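Local atomic coordinates of probable glutaminase ybaS (Escherichia coli, PDB entry 1U60), a protein that catalyses the hydrolysis of L-glutamine to L-glutamate and ammonium, as a glutaminase of the beta-lactamase clan. Residues Val132-Gln143 against Glu187-Thr198; Ala42-Val52 against Thr202-Ala213. All coordinates share one frame; numbering follows the deposited sequence.

How the contacts relate
Both contacts join elements far apart in sequence, and contact 1 is nested inside the chain loop that contact 2 closes; Thr198 and Thr202 lie only a few residues apart, yet the two centres are about 23 Å from each other. Contact 1 packs two helices, 132-147 and 185-195, in the helical part of the protein: apolar in the middle, with salt bridges toward its partly exposed side and amide hydrogen bonds at its buried end. Contact 2 lays helix 202-213 on strand 42-47 of the five-stranded antiparallel sheet; it is buried, has no hydrogen bond between its segments, and relies on alanine, valine and methyl groups fitting closely.

Contact 1: Val132-Gln143 against Glu187-Thr198; sequences VEQRWQRILHIQ and EACDVYTRQCST
The CA atoms of Val132 and Glu187, Trp136 and Val191, and Leu140 and Gln195 are nearest neighbours where helix 132-143 and helix 187-195 run side by side in the same general direction, their axes 27° apart and 9.8 Å from each other at the closest. Val132 and Val191 act as knobs into holes: Val132 enters between Glu187, Asp190, Val191 and Arg194, while compact, branched Val191 sits among Val132, Arg135, Trp136 and Ile139. Trp136 reaches across with CG anti to its backbone N (chi1 165°), offering a broad face to the aliphatic part of Arg194, whose CB lies 3.7 Å from the centroid of the Trp136 six-membered ring in a CH-pi contact. On the opposite face Leu140 CB, from the same helix, lies over the rim of the ring, and Thr198 CG2 meets the ring edge.

Beyond the ring, extended Arg194 grips Glu133 end-on, NH1 to OE1 and NH2 to OE2, both 2.9 Å. It also holds Asp190 side-on, NE 2.8 Å from Asp190 OD1 and NH2 meeting OD2, completing a salt-bridge network. Arginine suits this place because its nitrogens can serve two carboxylates at once. Near the start of helix 132-147, Arg135 NE gives a nearly straight bond (174°) to Glu187 OE2, 3.0 Å away, while Arg135 NH1 turns to the carbonyls of Thr124 and Ile127. At the far end of the contact the buried Gln143 uses both halves of its amide: OE1 accepts from Thr198 OG1 at 2.8 Å, and NE2 donates to Gln195 O at 3.1 Å.

The pair belongs to the helical part of a fold related to the serine beta-lactamases, beside Tyr192, predicted to bind substrate, which points away from this interface. The paired charges probably fix the Arg194 guanidinium and ease the repulsion between Glu133 and Asp190.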
loop_
_atom_site.group_PDB
_atom_site.type_symbol
_atom_site.label_atom_id
_atom_site.label_comp_id
_atom_site.label_asym_id
_atom_site.label_seq_id
_atom_site.Cartn_x
_atom_site.Cartn_y
_atom_site.Cartn_z
ATOM N N VAL A 132 3.831 -0.898 34.041
ATOM C CA VAL A 132 4.139 0.186 33.080
ATOM C C VAL A 132 5.650 0.281 32.799
ATOM O O VAL A 132 6.092 0.476 31.666
ATOM C CB VAL A 132 3.561 1.544 33.525
ATOM C CG1 VAL A 132 4.117 1.990 34.863
ATOM C CG2 VAL A 132 3.817 2.619 32.458
ATOM N N GLU A 133 6.469 0.119 33.835
ATOM C CA GLU A 133 7.908 0.228 33.613
ATOM C C GLU A 133 8.480 -0.924 32.799
ATOM O O GLU A 133 9.394 -0.688 32.021
ATOM C CB GLU A 133 8.682 0.375 34.919
ATOM C CG GLU A 133 8.288 1.656 35.671
ATOM C CD GLU A 133 8.476 2.937 34.848
ATOM O OE1 GLU A 133 9.482 2.984 34.072
ATOM O OE2 GLU A 133 7.646 3.889 35.002
ATOM N N GLN A 134 7.971 -2.142 32.987
ATOM C CA GLN A 134 8.374 -3.258 32.151
ATOM C C GLN A 134 7.940 -3.000 30.705
ATOM O O GLN A 134 8.699 -3.309 29.785
ATOM C CB GLN A 134 7.763 -4.561 32.624
ATOM C CG GLN A 134 8.162 -5.737 31.761
ATOM C CD GLN A 134 7.740 -7.080 32.322
ATOM O OE1 GLN A 134 6.573 -7.291 32.586
ATOM N NE2 GLN A 134 8.677 -8.011 32.414
ATOM N N ARG A 135 6.745 -2.440 30.536
ATOM C CA ARG A 135 6.241 -2.130 29.194
ATOM C C ARG A 135 7.252 -1.216 28.486
ATOM O O ARG A 135 7.629 -1.455 27.350
ATOM C CB ARG A 135 4.861 -1.493 29.257
ATOM C CG ARG A 135 4.191 -1.266 27.887
ATOM C CD ARG A 135 2.767 -0.670 27.987
ATOM N NE ARG A 135 1.939 -1.560 28.769
ATOM C CZ ARG A 135 1.440 -2.698 28.335
ATOM N NH1 ARG A 135 1.532 -3.093 27.060
ATOM N NH2 ARG A 135 0.763 -3.436 29.183
ATOM N N TRP A 136 7.745 -0.219 29.209
ATOM C CA TRP A 136 8.691 0.766 28.652
ATOM C C TRP A 136 10.009 0.081 28.391
ATOM O O TRP A 136 10.568 0.202 27.316
ATOM C CB TRP A 136 8.827 2.009 29.568
ATOM C CG TRP A 136 10.014 2.851 29.218
ATOM C CD1 TRP A 136 11.093 3.177 30.040
ATOM C CD2 TRP A 136 10.332 3.356 27.929
ATOM N NE1 TRP A 136 12.005 3.916 29.321
ATOM C CE2 TRP A 136 11.574 4.037 28.026
ATOM C CE3 TRP A 136 9.694 3.301 26.669
ATOM C CZ2 TRP A 136 12.175 4.654 26.924
ATOM C CZ3 TRP A 136 10.291 3.920 25.597
ATOM C CH2 TRP A 136 11.513 4.582 25.720
ATOM N N GLN A 137 10.500 -0.676 29.374
ATOM C CA GLN A 137 11.800 -1.314 29.242
ATOM C C GLN A 137 11.833 -2.232 28.017
ATOM O O GLN A 137 12.825 -2.232 27.307
ATOM C CB GLN A 137 12.202 -2.097 30.514
ATOM C CG GLN A 137 12.697 -1.194 31.647
ATOM C CD GLN A 137 13.798 -0.198 31.248
ATOM O OE1 GLN A 137 14.818 -0.588 30.695
ATOM N NE2 GLN A 137 13.598 1.075 31.556
ATOM N N ARG A 138 10.760 -2.976 27.745
ATOM C CA ARG A 138 10.772 -3.935 26.643
ATOM C C ARG A 138 10.765 -3.195 25.297
ATOM O O ARG A 138 11.441 -3.591 24.386
ATOM C CB ARG A 138 9.621 -4.901 26.751
ATOM C CG ARG A 138 9.682 -5.856 27.984
ATOM C CD ARG A 138 8.612 -6.959 27.962
ATOM N NE ARG A 138 8.869 -7.904 26.873
ATOM C CZ ARG A 138 8.065 -8.145 25.832
ATOM N NH1 ARG A 138 6.868 -7.597 25.710
ATOM N NH2 ARG A 138 8.460 -9.031 24.919
ATOM N N ILE A 139 10.056 -2.075 25.229
ATOM C CA ILE A 139 10.023 -1.235 23.995
ATOM C C ILE A 139 11.348 -0.542 23.754
ATOM O O ILE A 139 11.869 -0.578 22.656
ATOM C CB ILE A 139 8.874 -0.235 24.072
ATOM C CG1 ILE A 139 7.532 -0.971 23.855
ATOM C CG2 ILE A 139 9.029 0.900 23.042
ATOM C CD1 ILE A 139 6.296 -0.185 24.251
ATOM N N LEU A 140 11.951 0.038 24.812
ATOM C CA LEU A 140 13.283 0.649 24.705
ATOM C C LEU A 140 14.294 -0.394 24.205
ATOM O O LEU A 140 15.099 -0.112 23.345
ATOM C CB LEU A 140 13.717 1.259 26.036
ATOM C CG LEU A 140 15.120 1.850 26.053
ATOM C CD1 LEU A 140 15.242 2.961 25.013
ATOM C CD2 LEU A 140 15.458 2.369 27.457
ATOM N N HIS A 141 14.201 -1.616 24.726
ATOM C CA HIS A 141 15.134 -2.679 24.366
ATOM C C HIS A 141 15.005 -3.047 22.890
ATOM O O HIS A 141 16.002 -3.191 22.211
ATOM C CB HIS A 141 14.895 -3.890 25.267
ATOM C CG HIS A 141 15.881 -4.982 25.069
ATOM N ND1 HIS A 141 17.191 -4.881 25.490
ATOM C CD2 HIS A 141 15.764 -6.188 24.464
ATOM C CE1 HIS A 141 17.826 -6.001 25.184
ATOM N NE2 HIS A 141 16.987 -6.800 24.550
ATOM N N ILE A 142 13.785 -3.198 22.394
ATOM C CA ILE A 142 13.654 -3.515 20.970
ATOM C C ILE A 142 14.145 -2.404 20.060
ATOM O O ILE A 142 14.774 -2.688 19.010
ATOM C CB ILE A 142 12.266 -4.027 20.582
ATOM C CG1 ILE A 142 12.432 -4.897 19.340
ATOM C CG2 ILE A 142 11.252 -2.901 20.369
ATOM C CD1 ILE A 142 11.132 -5.547 18.896
ATOM N N GLN A 143 13.920 -1.135 20.439
ATOM C CA GLN A 143 14.501 -0.016 19.669
ATOM C C GLN A 143 16.039 -0.141 19.607
ATOM O O GLN A 143 16.633 -0.012 18.572
ATOM C CB GLN A 143 14.125 1.360 20.251
ATOM C CG GLN A 143 12.699 1.760 20.237
ATOM C CD GLN A 143 12.501 3.203 20.659
ATOM O OE1 GLN A 143 13.471 3.960 20.854
ATOM N NE2 GLN A 143 11.245 3.587 20.848
ATOM N N GLU A 187 -1.367 4.617 31.264
ATOM C CA GLU A 187 -0.157 3.818 31.021
ATOM C C GLU A 187 0.202 3.723 29.544
ATOM O O GLU A 187 1.365 3.894 29.180
ATOM C CB GLU A 187 -0.347 2.396 31.591
ATOM C CG GLU A 187 0.743 1.374 31.242
ATOM C CD GLU A 187 0.570 0.029 31.960
ATOM O OE1 GLU A 187 -0.317 -0.035 32.880
ATOM O OE2 GLU A 187 1.324 -0.948 31.614
ATOM N N ALA A 188 -0.771 3.378 28.713
ATOM C CA ALA A 188 -0.525 3.308 27.280
ATOM C C ALA A 188 -0.059 4.650 26.727
ATOM O O ALA A 188 0.870 4.717 25.916
ATOM C CB ALA A 188 -1.751 2.835 26.533
ATOM N N CYS A 189 -0.694 5.720 27.171
ATOM C CA CYS A 189 -0.391 7.044 26.653
ATOM C C CYS A 189 1.018 7.428 27.101
ATOM O O CYS A 189 1.817 7.925 26.322
ATOM C CB CYS A 189 -1.464 8.045 27.085
ATOM S SG CYS A 189 -1.226 9.708 26.404
ATOM N N ASP A 190 1.343 7.166 28.354
ATOM C CA ASP A 190 2.647 7.488 28.886
ATOM C C ASP A 190 3.735 6.751 28.076
ATOM O O ASP A 190 4.681 7.362 27.630
ATOM C CB ASP A 190 2.657 7.083 30.369
ATOM C CG ASP A 190 4.017 7.168 31.049
ATOM O OD1 ASP A 190 5.032 7.720 30.516
ATOM O OD2 ASP A 190 4.148 6.667 32.183
ATOM N N VAL A 191 3.601 5.455 27.913
ATOM C CA VAL A 191 4.679 4.698 27.271
ATOM C C VAL A 191 4.805 5.083 25.809
ATOM O O VAL A 191 5.908 5.185 25.294
ATOM C CB VAL A 191 4.538 3.211 27.483
ATOM C CG1 VAL A 191 5.629 2.448 26.794
ATOM C CG2 VAL A 191 4.619 2.936 28.992
ATOM N N TYR A 192 3.665 5.312 25.170
ATOM C CA TYR A 192 3.669 5.751 23.775
ATOM C C TYR A 192 4.484 7.067 23.653
ATOM O O TYR A 192 5.304 7.244 22.754
ATOM C CB TYR A 192 2.243 5.937 23.216
ATOM C CG TYR A 192 2.348 6.476 21.811
ATOM C CD1 TYR A 192 2.840 5.667 20.806
ATOM C CD2 TYR A 192 2.114 7.826 21.516
ATOM C CE1 TYR A 192 3.027 6.119 19.560
ATOM C CE2 TYR A 192 2.302 8.297 20.213
ATOM C CZ TYR A 192 2.769 7.422 19.250
ATOM O OH TYR A 192 3.064 7.822 17.974
ATOM N N THR A 193 4.258 7.988 24.591
ATOM C CA THR A 193 4.998 9.252 24.638
ATOM C C THR A 193 6.508 9.043 24.806
ATOM O O THR A 193 7.305 9.632 24.080
ATOM C CB THR A 193 4.437 10.115 25.762
ATOM O OG1 THR A 193 3.040 10.320 25.507
ATOM C CG2 THR A 193 5.063 11.476 25.756
ATOM N N ARG A 194 6.873 8.151 25.709
ATOM C CA ARG A 194 8.283 7.769 25.923
ATOM C C ARG A 194 8.907 7.227 24.666
ATOM O O ARG A 194 10.021 7.615 24.321
ATOM C CB ARG A 194 8.446 6.728 27.037
ATOM C CG ARG A 194 7.991 7.204 28.410
ATOM C CD ARG A 194 8.299 6.196 29.492
ATOM N NE ARG A 194 7.400 6.220 30.645
ATOM C CZ ARG A 194 7.572 5.460 31.744
ATOM N NH1 ARG A 194 8.619 4.663 31.855
ATOM N NH2 ARG A 194 6.703 5.502 32.728
ATOM N N GLN A 195 8.213 6.314 23.984
ATOM C CA GLN A 195 8.818 5.632 22.833
ATOM C C GLN A 195 9.124 6.600 21.693
ATOM O O GLN A 195 10.057 6.405 20.895
ATOM C CB GLN A 195 7.967 4.459 22.381
ATOM C CG GLN A 195 6.816 4.828 21.458
ATOM C CD GLN A 195 6.054 3.655 20.949
ATOM O OE1 GLN A 195 5.639 3.632 19.741
ATOM N NE2 GLN A 195 5.793 2.722 21.791
ATOM N N CYS A 196 8.354 7.695 21.639
ATOM C CA CYS A 196 8.561 8.759 20.682
ATOM C C CYS A 196 9.715 9.717 21.030
ATOM O O CYS A 196 10.144 10.500 20.177
ATOM C CB CYS A 196 7.295 9.590 20.544
ATOM S SG CYS A 196 5.957 8.758 19.653
ATOM N N SER A 197 10.207 9.610 22.262
ATOM C CA SER A 197 11.108 10.580 22.846
ATOM C C SER A 197 12.546 10.094 22.939
ATOM O O SER A 197 13.352 10.760 23.532
ATOM C CB SER A 197 10.589 11.042 24.240
ATOM O OG SER A 197 9.294 11.635 24.133
ATOM N N THR A 198 12.892 8.982 22.308
ATOM C CA THR A 198 14.295 8.582 22.183
ATOM C C THR A 198 14.963 9.321 21.015
ATOM O O THR A 198 14.279 9.860 20.139
ATOM C CB THR A 198 14.366 7.068 21.985
ATOM O OG1 THR A 198 13.633 6.737 20.798
ATOM C CG2 THR A 198 13.746 6.314 23.143
HETATM O O HOH W 1 0.880 -3.445 32.438
#

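Contact 2: Ala42-Val52 against Thr202-Ala213; sequences AVAIVTCDGNV and TIELATLGATLA
Val46 lies over Ala206 and Ala210 of the helix and makes the largest contribution to this strand-on-helix packing, its two methyls divided between them. With CG1 anti to the backbone N (chi1 176°), that methyl meets Ala210 CB at 3.6 Å, while CG2 lies 3.7 Å from Ala206 CB and also touches Thr207 OG1. Alanines suit the helix here because their short side chains let the strand come close: the axes approach to 7.1 Å, at 36°. Ala44 is equally small, its CB 4.0 Å from Ile203 CG1 and touching Thr202 CG2. The Thr202 rotamer (chi1 -64°) divides its branches, CG2 lying against Ala44 and OG1 against Ala42 CB. Ile203 reaches past the strand to Val52, the two side chains crossing at about a right angle with CD1 of Ile203 3.9 Å from CG1 of Val52. Thr207 settles its hydroxyl within its own helix, OG1 donating to Ile203 O at 2.7 Å.

Strand 42-47 lies between strands 52-56 and 274-279. Helix 202-213 covers one face of this sheet; Val43 and Ile45 point away from helix 202-213, toward helices 4-18 and 290-303 on the other face, an alpha-beta-alpha sandwich as in the beta-lactamase clan.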
loop_
_atom_site.group_PDB
_atom_site.type_symbol
_atom_site.label_atom_id
_atom_site.label_comp_id
_atom_site.label_asym_id
_atom_site.label_seq_id
_atom_site.Cartn_x
_atom_site.Cartn_y
_atom_site.Cartn_z
ATOM N N ALA A 42 21.272 14.617 6.400
ATOM C CA ALA A 42 22.055 13.397 6.300
ATOM C C ALA A 42 21.298 12.361 5.524
ATOM O O ALA A 42 20.051 12.390 5.473
ATOM C CB ALA A 42 22.436 12.877 7.663
ATOM N N VAL A 43 22.059 11.475 4.913
ATOM C CA VAL A 43 21.502 10.309 4.262
ATOM C C VAL A 43 22.477 9.143 4.437
ATOM O O VAL A 43 23.715 9.310 4.487
ATOM C CB VAL A 43 21.172 10.579 2.795
ATOM C CG1 VAL A 43 22.394 11.115 2.044
ATOM C CG2 VAL A 43 20.617 9.363 2.143
ATOM N N ALA A 44 21.926 7.946 4.591
ATOM C CA ALA A 44 22.752 6.754 4.823
ATOM C C ALA A 44 22.121 5.492 4.259
ATOM O O ALA A 44 20.924 5.358 4.218
ATOM C CB ALA A 44 23.017 6.524 6.337
ATOM N N ILE A 45 22.995 4.526 3.936
ATOM C CA ILE A 45 22.650 3.158 3.640
ATOM C C ILE A 45 23.341 2.248 4.667
ATOM O O ILE A 45 24.507 2.423 5.010
ATOM C CB ILE A 45 23.199 2.766 2.263
ATOM C CG1 ILE A 45 22.494 3.502 1.132
ATOM C CG2 ILE A 45 23.162 1.263 2.061
ATOM C CD1 ILE A 45 23.191 3.415 -0.229
ATOM N N VAL A 46 22.579 1.272 5.166
ATOM C CA VAL A 46 23.133 0.154 5.873
ATOM C C VAL A 46 22.682 -1.109 5.140
ATOM O O VAL A 46 21.493 -1.362 5.005
ATOM C CB VAL A 46 22.715 0.121 7.333
ATOM C CG1 VAL A 46 23.294 -1.191 7.983
ATOM C CG2 VAL A 46 23.247 1.376 8.055
ATOM N N THR A 47 23.635 -1.899 4.646
ATOM C CA THR A 47 23.286 -3.073 3.834
ATOM C C THR A 47 23.031 -4.275 4.717
ATOM O O THR A 47 23.431 -4.288 5.866
ATOM C CB THR A 47 24.407 -3.447 2.818
ATOM O OG1 THR A 47 25.556 -4.008 3.486
ATOM C CG2 THR A 47 24.923 -2.184 2.102
ATOM N N CYS A 48 22.388 -5.284 4.137
ATOM C CA CYS A 48 22.137 -6.545 4.825
ATOM C C CYS A 48 23.394 -7.284 5.184
ATOM O O CYS A 48 23.374 -8.181 6.041
ATOM C CB CYS A 48 21.225 -7.422 3.971
ATOM S SG CYS A 48 19.587 -6.721 4.061
ATOM N N ASP A 49 24.504 -6.909 4.572
ATOM C CA ASP A 49 25.808 -7.458 4.960
ATOM C C ASP A 49 26.587 -6.636 5.966
ATOM O O ASP A 49 27.720 -6.977 6.270
ATOM C CB ASP A 49 26.671 -7.747 3.717
ATOM C CG ASP A 49 26.114 -8.888 2.898
ATOM O OD1 ASP A 49 25.741 -9.915 3.524
ATOM O OD2 ASP A 49 25.960 -8.846 1.650
ATOM N N GLY A 50 25.991 -5.566 6.488
ATOM C CA GLY A 50 26.584 -4.786 7.540
ATOM C C GLY A 50 27.573 -3.692 7.123
ATOM O O GLY A 50 28.366 -3.206 7.936
ATOM N N ASN A 51 27.533 -3.308 5.870
ATOM C CA ASN A 51 28.312 -2.177 5.381
ATOM C C ASN A 51 27.527 -0.885 5.485
ATOM O O ASN A 51 26.313 -0.882 5.233
ATOM C CB ASN A 51 28.764 -2.452 3.936
ATOM C CG ASN A 51 29.818 -3.557 3.906
ATOM O OD1 ASN A 51 30.818 -3.428 4.624
ATOM N ND2 ASN A 51 29.539 -4.672 3.236
ATOM N N VAL A 52 28.218 0.214 5.780
ATOM C CA VAL A 52 27.579 1.475 6.105
ATOM C C VAL A 52 28.163 2.558 5.230
ATOM O O VAL A 52 29.384 2.679 5.147
ATOM C CB VAL A 52 27.804 1.885 7.589
ATOM C CG1 VAL A 52 27.162 3.219 7.869
ATOM C CG2 VAL A 52 27.268 0.828 8.522
ATOM N N THR A 202 21.145 9.137 11.797
ATOM C CA THR A 202 20.689 8.642 10.501
ATOM C C THR A 202 21.208 7.222 10.236
ATOM O O THR A 202 20.532 6.428 9.564
ATOM C CB THR A 202 21.092 9.602 9.420
ATOM O OG1 THR A 202 20.419 10.857 9.647
ATOM C CG2 THR A 202 20.608 9.167 8.018
ATOM N N ILE A 203 22.422 6.927 10.705
ATOM C CA ILE A 203 22.957 5.577 10.568
ATOM C C ILE A 203 22.127 4.591 11.368
ATOM O O ILE A 203 21.882 3.480 10.918
ATOM C CB ILE A 203 24.465 5.572 10.861
ATOM C CG1 ILE A 203 25.175 6.205 9.639
ATOM C CG2 ILE A 203 25.000 4.167 11.013
ATOM C CD1 ILE A 203 26.582 6.546 9.855
ATOM N N GLU A 204 21.753 4.978 12.589
ATOM C CA GLU A 204 20.902 4.150 13.427
ATOM C C GLU A 204 19.541 3.915 12.800
ATOM O O GLU A 204 19.042 2.799 12.802
ATOM C CB GLU A 204 20.796 4.773 14.804
ATOM C CG GLU A 204 22.139 4.607 15.524
ATOM C CD GLU A 204 22.319 5.485 16.771
ATOM O OE1 GLU A 204 21.557 6.480 16.980
ATOM O OE2 GLU A 204 23.303 5.176 17.511
ATOM N N LEU A 205 18.975 4.959 12.193
ATOM C CA LEU A 205 17.707 4.792 11.466
ATOM C C LEU A 205 17.836 3.835 10.303
ATOM O O LEU A 205 16.985 2.961 10.118
ATOM C CB LEU A 205 17.150 6.131 11.047
ATOM C CG LEU A 205 15.822 6.170 10.301
ATOM C CD1 LEU A 205 14.765 5.435 11.148
ATOM C CD2 LEU A 205 15.349 7.576 9.999
ATOM N N ALA A 206 18.892 3.990 9.516
ATOM C CA ALA A 206 19.173 3.074 8.426
ATOM C C ALA A 206 19.405 1.664 8.894
ATOM O O ALA A 206 19.084 0.722 8.191
ATOM C CB ALA A 206 20.339 3.561 7.557
ATOM N N THR A 207 19.940 1.506 10.115
ATOM C CA THR A 207 20.119 0.193 10.700
ATOM C C THR A 207 18.793 -0.497 11.015
ATOM O O THR A 207 18.652 -1.684 10.776
ATOM C CB THR A 207 20.968 0.320 11.966
ATOM O OG1 THR A 207 22.260 0.867 11.645
ATOM C CG2 THR A 207 21.219 -1.047 12.545
ATOM N N LEU A 208 17.825 0.252 11.566
ATOM C CA LEU A 208 16.462 -0.258 11.740
ATOM C C LEU A 208 15.979 -0.795 10.399
ATOM O O LEU A 208 15.472 -1.928 10.333
ATOM C CB LEU A 208 15.544 0.835 12.240
ATOM C CG LEU A 208 14.004 0.599 12.162
ATOM C CD1 LEU A 208 13.558 -0.661 12.900
ATOM C CD2 LEU A 208 13.222 1.782 12.663
ATOM N N GLY A 209 16.163 -0.021 9.341
ATOM C CA GLY A 209 15.805 -0.476 8.000
ATOM C C GLY A 209 16.510 -1.748 7.549
ATOM O O GLY A 209 15.887 -2.619 6.947
ATOM N N ALA A 210 17.813 -1.839 7.838
ATOM C CA ALA A 210 18.623 -2.943 7.433
ATOM C C ALA A 210 18.256 -4.215 8.220
ATOM O O ALA A 210 18.285 -5.306 7.681
ATOM C CB ALA A 210 20.063 -2.636 7.595
ATOM N N THR A 211 17.843 -4.054 9.457
ATOM C CA THR A 211 17.396 -5.188 10.248
ATOM C C THR A 211 16.141 -5.774 9.601
ATOM O O THR A 211 16.011 -7.000 9.459
ATOM C CB THR A 211 17.162 -4.782 11.692
ATOM O OG1 THR A 211 18.410 -4.339 12.289
ATOM C CG2 THR A 211 16.640 -5.985 12.472
ATOM N N LEU A 212 15.229 -4.901 9.165
ATOM C CA LEU A 212 14.044 -5.363 8.493
ATOM C C LEU A 212 14.434 -5.945 7.132
ATOM O O LEU A 212 13.946 -7.027 6.744
ATOM C CB LEU A 212 13.067 -4.216 8.368
ATOM C CG LEU A 212 12.513 -3.607 9.653
ATOM C CD1 LEU A 212 11.693 -2.306 9.358
ATOM C CD2 LEU A 212 11.668 -4.631 10.455
ATOM N N ALA A 213 15.326 -5.289 6.383
ATOM C CA ALA A 213 15.710 -5.805 5.068
ATOM C C ALA A 213 16.351 -7.217 5.164
ATOM O O ALA A 213 16.193 -8.021 4.253
ATOM C CB ALA A 213 16.690 -4.830 4.344
#